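Local coordinates for uncharacterized HTH-type transcriptional regulator ygaV (Escherichia coli K12, PDB 3CUO), which regulates large-scale gene expression in response to sulfide, acting as both a repressor and an activator of transcription, at residues 15-20 / 84-89; 39-44 / 77-82. All coordinates share one frame; numbering follows the deposited sequence.

Contact 1: 15-20 / 84-89; sequences AALLKA and EAVNAI
Leu-17 projects from helix 11-21 onto the apolar flank of helix 84-97, where its CD2 methyl meets the end of Ile-89 tip to tip. CD2 of Leu-17 and CD1 of Ile-89 stand 3.2 Å apart, unusually short for two methyls, so the exact placing of these ends is doubtful. The same CD2 of Leu-17 also rests on CB of Ala-85, at 4.1 Å, one helical turn before Ile-89. CD1 of Leu-17 lies more loosely against CG2 of Val-86, at 4.5 Å. The side chain starts out toward helix 84-97, and with CG anti to the backbone N (chi1 180°) its two methyls spread over three residues there. Leu-18 adds a second, smaller touch: its CD2 comes obliquely to within 4.1 Å of Ile-89 CD1. All five side chains are buried and the contact is purely apolar. The helix segments cross at -68° with their axes 11.4 Å apart, so the meeting is left to side-chain ends. Leu-18 and Ala-85 also pack on Met-21 and Val-96 of the second subunit, respectively. Such joining of an N-terminal-region helix to the C-terminal helix beside the subunit interface is characteristic of the dimeric ArsR-family winged helix-turn-helix fold.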
# COMPACT_ATOMS: atom_id res chain seq x y z
N ALA A 15 5.33 3.79 3.90
CA ALA A 15 4.45 4.67 3.16
C ALA A 15 4.86 4.89 1.72
O ALA A 15 4.01 4.98 0.80
CB ALA A 15 4.29 6.04 3.89
N ALA A 16 6.16 5.07 1.52
CA ALA A 16 6.77 5.20 0.21
C ALA A 16 6.57 3.96 -0.67
O ALA A 16 6.28 4.07 -1.85
CB ALA A 16 8.28 5.44 0.38
N LEU A 17 6.78 2.78 -0.10
CA LEU A 17 6.50 1.55 -0.79
C LEU A 17 5.02 1.46 -1.20
O LEU A 17 4.72 1.17 -2.34
CB LEU A 17 6.87 0.39 0.09
CG LEU A 17 6.62 -0.98 -0.51
CD1 LEU A 17 7.77 -1.36 -1.42
CD2 LEU A 17 6.42 -1.99 0.61
N LEU A 18 4.09 1.74 -0.28
CA LEU A 18 2.70 1.66 -0.60
C LEU A 18 2.35 2.70 -1.66
O LEU A 18 1.61 2.46 -2.60
CB LEU A 18 1.85 1.83 0.70
CG LEU A 18 1.92 0.78 1.81
CD1 LEU A 18 0.78 1.09 2.78
CD2 LEU A 18 1.84 -0.67 1.28
N LYS A 19 2.93 3.87 -1.54
CA LYS A 19 2.62 4.91 -2.52
C LYS A 19 3.07 4.54 -3.93
O LYS A 19 2.33 4.78 -4.89
CB LYS A 19 3.23 6.22 -2.08
CG LYS A 19 3.01 7.37 -3.06
CD LYS A 19 3.03 8.70 -2.32
CE LYS A 19 3.60 9.85 -3.19
NZ LYS A 19 2.76 11.14 -3.08
N ALA A 20 4.26 3.91 -4.05
CA ALA A 20 4.73 3.46 -5.34
C ALA A 20 3.88 2.36 -5.99
O ALA A 20 3.91 2.17 -7.21
CB ALA A 20 6.26 2.98 -5.25
N GLU A 84 11.36 -7.89 -2.42
CA GLU A 84 10.48 -8.99 -2.10
C GLU A 84 9.26 -8.55 -1.28
O GLU A 84 8.30 -9.24 -1.32
CB GLU A 84 11.22 -10.17 -1.47
CG GLU A 84 11.69 -11.18 -2.56
CD GLU A 84 12.73 -12.20 -2.03
OE1 GLU A 84 12.98 -12.22 -0.79
OE2 GLU A 84 13.33 -12.97 -2.83
N ALA A 85 9.33 -7.41 -0.58
CA ALA A 85 8.17 -6.78 0.03
C ALA A 85 6.98 -6.63 -0.93
O ALA A 85 5.84 -6.63 -0.51
CB ALA A 85 8.54 -5.46 0.61
N VAL A 86 7.29 -6.50 -2.22
CA VAL A 86 6.30 -6.39 -3.28
C VAL A 86 5.54 -7.67 -3.36
O VAL A 86 4.33 -7.69 -3.33
CB VAL A 86 6.92 -5.99 -4.65
CG1 VAL A 86 5.90 -6.17 -5.72
CG2 VAL A 86 7.45 -4.54 -4.59
N ASN A 87 6.27 -8.76 -3.40
CA ASN A 87 5.65 -10.07 -3.45
C ASN A 87 4.78 -10.31 -2.21
O ASN A 87 3.69 -10.90 -2.33
CB ASN A 87 6.72 -11.11 -3.56
CG ASN A 87 7.39 -11.13 -4.96
OD1 ASN A 87 8.61 -11.25 -5.08
ND2 ASN A 87 6.60 -10.98 -5.97
N ALA A 88 5.26 -9.85 -1.06
CA ALA A 88 4.47 -9.94 0.21
C ALA A 88 3.17 -9.19 0.15
O ALA A 88 2.13 -9.67 0.61
CB ALA A 88 5.30 -9.43 1.37
N ILE A 89 3.21 -7.97 -0.40
CA ILE A 89 2.01 -7.15 -0.45
C ILE A 89 1.05 -7.71 -1.47
O ILE A 89 -0.16 -7.81 -1.23
CB ILE A 89 2.38 -5.70 -0.71
CG1 ILE A 89 3.09 -5.20 0.53
CG2 ILE A 89 1.12 -4.83 -1.14
CD1 ILE A 89 3.95 -4.06 0.33

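Contact 2: 39-44 / 77-82; sequences TSAGEL and ILYSIK
Thr-39 and Tyr-79 form an antiparallel hydrogen-bonded pair, tying the short strand 39-40 to strand 77-81 in the small sheet of a winged helix-turn-helix domain. Two backbone bonds join them. Thr-39 N donates to Tyr-79 O over 2.9 Å and nearly straight, at 170°; the return bond, from Tyr-79 N to Thr-39 O, is more bent, at 155°. Thr-39 O also receives a CA-H...O contact from Leu-78 CA, at 3.6 Å. In van der Waals contact, CD2 of Leu-78 lies 3.8 Å from CB of Ser-40, the N-cap residue of helix 41-48. On the face carrying Thr-39 and Tyr-79, the tyrosine ring turns an edge to the other segment, and its CE2 comes within 4.2 Å of CB of Ala-41, in the first turn of that helix. This helix opens the predicted DNA-binding motif, and the ring also packs on Leu-59 of helix 52-64. An alanine in place of Tyr-79 would probably leave a gap beside Ala-41 and Leu-59 and lose the tie from the strand to both helices. With CG of Tyr-79 anti to its carbonyl carbon (chi1 -58°), ring atom CD2 sits 3.5 Å from Thr-39 O, which lies in the ring plane.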
# COMPACT_ATOMS: atom_id res chain seq x y z
N THR A 39 10.63 -9.69 -18.06
CA THR A 39 9.50 -9.41 -18.95
C THR A 39 9.69 -8.04 -19.60
O THR A 39 9.98 -7.05 -18.93
CB THR A 39 8.15 -9.45 -18.18
OG1 THR A 39 7.95 -10.74 -17.58
CG2 THR A 39 7.01 -9.14 -19.10
N SER A 40 9.42 -7.98 -20.88
CA SER A 40 9.55 -6.74 -21.64
C SER A 40 8.43 -5.71 -21.47
O SER A 40 7.30 -6.01 -21.11
CB SER A 40 9.71 -7.07 -23.14
OG SER A 40 8.59 -7.80 -23.61
N ALA A 41 8.75 -4.45 -21.73
CA ALA A 41 7.75 -3.38 -21.74
C ALA A 41 6.56 -3.60 -22.69
O ALA A 41 5.42 -3.30 -22.35
CB ALA A 41 8.41 -2.05 -22.02
N GLY A 42 6.81 -4.08 -23.90
CA GLY A 42 5.74 -4.37 -24.84
C GLY A 42 4.72 -5.39 -24.34
O GLY A 42 3.57 -5.24 -24.59
N GLU A 43 5.15 -6.45 -23.65
CA GLU A 43 4.18 -7.41 -23.07
C GLU A 43 3.35 -6.70 -21.97
O GLU A 43 2.12 -6.85 -21.87
CB GLU A 43 4.92 -8.64 -22.52
CG GLU A 43 3.96 -9.71 -22.00
CD GLU A 43 4.62 -11.09 -21.78
OE1 GLU A 43 5.86 -11.21 -21.96
OE2 GLU A 43 3.90 -12.04 -21.41
N LEU A 44 4.01 -5.85 -21.19
CA LEU A 44 3.33 -5.18 -20.05
C LEU A 44 2.37 -4.13 -20.59
O LEU A 44 1.24 -3.91 -20.09
CB LEU A 44 4.39 -4.60 -19.11
CG LEU A 44 5.32 -5.59 -18.36
CD1 LEU A 44 6.55 -5.00 -17.69
CD2 LEU A 44 4.55 -6.39 -17.33
N ILE A 77 15.03 -4.11 -23.10
CA ILE A 77 15.09 -4.02 -21.65
C ILE A 77 14.00 -4.92 -21.13
O ILE A 77 12.83 -4.85 -21.58
CB ILE A 77 14.85 -2.59 -21.11
CG1 ILE A 77 15.77 -1.58 -21.76
CG2 ILE A 77 14.93 -2.52 -19.57
CD1 ILE A 77 15.02 -0.41 -22.32
N LEU A 78 14.37 -5.70 -20.13
CA LEU A 78 13.49 -6.61 -19.44
C LEU A 78 13.47 -6.25 -17.95
O LEU A 78 14.49 -5.88 -17.40
CB LEU A 78 14.03 -8.03 -19.60
CG LEU A 78 14.31 -8.53 -21.04
CD1 LEU A 78 14.91 -9.95 -21.03
CD2 LEU A 78 13.03 -8.47 -21.94
N TYR A 79 12.32 -6.46 -17.31
CA TYR A 79 12.06 -6.07 -16.00
C TYR A 79 11.69 -7.28 -15.13
O TYR A 79 11.08 -8.25 -15.61
CB TYR A 79 10.90 -5.03 -15.98
CG TYR A 79 11.17 -3.79 -16.82
CD1 TYR A 79 11.71 -2.66 -16.25
CD2 TYR A 79 10.91 -3.78 -18.17
CE1 TYR A 79 11.97 -1.55 -17.01
CE2 TYR A 79 11.19 -2.65 -18.95
CZ TYR A 79 11.72 -1.54 -18.32
OH TYR A 79 11.97 -0.36 -19.02
N SER A 80 12.06 -7.18 -13.86
CA SER A 80 11.79 -8.20 -12.85
C SER A 80 11.53 -7.54 -11.47
O SER A 80 11.98 -6.40 -11.18
CB SER A 80 12.96 -9.23 -12.86
OG SER A 80 13.87 -8.92 -11.83
N ILE A 81 10.82 -8.24 -10.59
CA ILE A 81 10.64 -7.76 -9.23
C ILE A 81 11.94 -7.85 -8.52
O ILE A 81 12.57 -8.86 -8.61
CB ILE A 81 9.46 -8.41 -8.46
CG1 ILE A 81 8.17 -7.77 -8.99
CG2 ILE A 81 9.60 -8.11 -6.89
CD1 ILE A 81 7.02 -8.57 -9.01
N LYS A 82 12.34 -6.75 -7.86
CA LYS A 82 13.52 -6.63 -7.05
C LYS A 82 13.20 -6.74 -5.55
O LYS A 82 13.79 -7.51 -4.86
CB LYS A 82 14.21 -5.25 -7.26
CG LYS A 82 15.70 -5.20 -6.67
CD LYS A 82 16.18 -3.80 -6.41
CE LYS A 82 17.31 -3.76 -5.36
NZ LYS A 82 18.57 -4.49 -5.86

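Overall arrangement
From the N terminus, the chain passes through helix 11-21, which supplies the first half of contact 1, and then helix 24-33 before reaching 39-44. Helices 41-48 and 52-64 and strand 68-72 follow, and the return along 77-82 closes the inner loop of contact 2. Helix 84-97 comes next and closes the outer loop at contact 1, so contact 2 lies wholly within it. The inner closure ties the helix-turn-helix to the wing sheet; the outer one joins helix 11-21 to the C-terminal helix 84-97. Their centres are 18 Å apart, on opposite sides of the chain's centre, yet Ile-81 connects them by packing its CG2 against Val-86 and Asn-87.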